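Local coordinates for protein arabinan endo-1,5-alpha-l-arabinosidase A (PDB 1GYH) that degrades the plant cell-wall polysaccharide arabinan, cleaving alpha-1,5-arabinofuranosyl bonds of the linear polymer to release almost exclusively arabinotriose, at residues I132-D135 / Q139-M142. Numbering follows the deposited sequence.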
loop_
_atom_site.group_PDB
_atom_site.type_symbol
_atom_site.label_atom_id
_atom_site.label_comp_id
_atom_site.label_asym_id
_atom_site.label_seq_id
_atom_site.Cartn_x
_atom_site.Cartn_y
_atom_site.Cartn_z
ATOM N N ILE A 132 -7.630 1.354 -1.578
ATOM C CA ILE A 132 -9.049 1.571 -1.856
ATOM C C ILE A 132 -9.610 2.659 -0.923
ATOM O O ILE A 132 -9.377 2.601 0.273
ATOM C CB ILE A 132 -9.857 0.270 -1.658
ATOM C CG1 ILE A 132 -9.240 -0.941 -2.429
ATOM C CG2 ILE A 132 -11.302 0.469 -2.042
ATOM C CD1 ILE A 132 -9.086 -0.737 -3.943
ATOM N N ILE A 133 -10.370 3.596 -1.480
ATOM C CA ILE A 133 -10.948 4.729 -0.711
ATOM C C ILE A 133 -12.373 5.025 -1.167
ATOM O O ILE A 133 -12.652 5.119 -2.365
ATOM C CB ILE A 133 -10.064 6.003 -0.802
ATOM C CG1 ILE A 133 -10.646 7.153 0.066
ATOM C CG2 ILE A 133 -9.928 6.519 -2.273
ATOM C CD1 ILE A 133 -10.551 6.860 1.575
ATOM N N ALA A 134 -13.294 5.174 -0.215
ATOM C CA ALA A 134 -14.632 5.608 -0.534
ATOM C C ALA A 134 -14.817 7.098 -0.245
ATOM O O ALA A 134 -14.173 7.636 0.658
ATOM C CB ALA A 134 -15.659 4.820 0.229
ATOM N N ASP A 135 -15.720 7.723 -1.003
ATOM C CA ASP A 135 -16.052 9.139 -0.841
ATOM C C ASP A 135 -17.402 9.332 -0.141
ATOM O O ASP A 135 -17.988 8.364 0.316
ATOM C CB ASP A 135 -15.910 9.907 -2.180
ATOM C CG ASP A 135 -16.950 9.572 -3.231
ATOM O OD1 ASP A 135 -18.055 9.042 -2.926
ATOM O OD2 ASP A 135 -16.725 9.877 -4.441
ATOM N N GLN A 139 -19.401 6.391 -3.794
ATOM C CA GLN A 139 -18.476 5.901 -4.838
ATOM C C GLN A 139 -17.222 5.319 -4.187
ATOM O O GLN A 139 -16.821 5.757 -3.098
ATOM C CB GLN A 139 -18.116 7.020 -5.828
ATOM C CG GLN A 139 -19.328 7.630 -6.531
ATOM C CD GLN A 139 -18.994 8.818 -7.477
ATOM O OE1 GLN A 139 -19.403 8.804 -8.643
ATOM N NE2 GLN A 139 -18.312 9.849 -6.960
ATOM N N VAL A 140 -16.614 4.320 -4.848
ATOM C CA VAL A 140 -15.382 3.696 -4.369
ATOM C C VAL A 140 -14.316 3.821 -5.454
ATOM O O VAL A 140 -14.607 3.649 -6.640
ATOM C CB VAL A 140 -15.616 2.232 -3.969
ATOM C CG1 VAL A 140 -14.354 1.651 -3.392
ATOM C CG2 VAL A 140 -16.719 2.137 -2.926
ATOM N N TRP A 141 -13.115 4.177 -5.028
ATOM C CA TRP A 141 -11.987 4.498 -5.913
ATOM C C TRP A 141 -10.756 3.632 -5.603
ATOM O O TRP A 141 -10.531 3.229 -4.464
ATOM C CB TRP A 141 -11.614 5.987 -5.771
ATOM C CG TRP A 141 -12.747 7.005 -6.011
ATOM C CD1 TRP A 141 -13.737 7.384 -5.118
ATOM C CD2 TRP A 141 -12.978 7.775 -7.198
ATOM N NE1 TRP A 141 -14.565 8.310 -5.697
ATOM C CE2 TRP A 141 -14.110 8.585 -6.964
ATOM C CE3 TRP A 141 -12.329 7.869 -8.444
ATOM C CZ2 TRP A 141 -14.616 9.458 -7.929
ATOM C CZ3 TRP A 141 -12.820 8.722 -9.388
ATOM C CH2 TRP A 141 -13.963 9.519 -9.135
ATOM N N MET A 142 -9.941 3.368 -6.631
ATOM C CA MET A 142 -8.599 2.816 -6.428
ATOM C C MET A 142 -7.545 3.835 -6.785
ATOM O O MET A 142 -7.595 4.447 -7.875
ATOM C CB MET A 142 -8.413 1.534 -7.291
ATOM C CG MET A 142 -6.998 0.940 -7.172
ATOM S SD MET A 142 -6.683 -0.540 -8.198
ATOM C CE MET A 142 -7.737 -1.745 -7.372
#
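Asp-135, just past the end of one hairpin strand, reaches Gln-139, just ahead of the next, and Trp-141 within it, and its carboxylate ties the turn shut. Followed outward, its CB lies 4.1 Å from Trp-141 NE1. CG sits between its own backbone N and carbonyl carbon (chi1 70°), which swings the carboxylate across to the returning chain. There OD1 accepts the backbone N of Gln-139 at 3.1 Å, a donor standing above the carboxylate plane, and also the N of His-137 within the turn. OD2 takes two donors. Gln-139 NE2 (3.0 Å) meets OD2 at its syn lone pair, with OD2 close to the amide plane; Trp-141 NE1 (2.9 Å) comes to OD2 from above the carboxylate, nearly straight at 168°. OD2 lies almost in the indole plane, so the bond helps hold the ring in this orientation; carboxylate and ring planes are 62° apart. The two donors to OD2 probably favour a charged carboxylate. Gln-139 OE1 is bound in turn by Lys-155 NZ. Asp-135 N bonds back to Gln-139 O, and beyond it Ile-133 and Trp-141 form an antiparallel hydrogen-bonded pair, N to O both ways. Ile-133 CG2 rests against Trp-141 CB on the face carrying the indole. On the other face, Ile-132 CG2 meets Val-140 CG1 at 3.5 Å, and Ile-132 CD1 touches the methyl CE of Met-142 at 3.8 Å. This antiparallel hairpin belongs to one four-stranded blade of the five-bladed propeller, with 131-134 as an edge strand of the sheet and 140-144 paired on its far side with 151-155. Ile-132 and Met-142 pack on Tyr-79 of strand 75-82 in the neighbouring sheet, whereas Ile-133 and Trp-141 face the loop at Val-230.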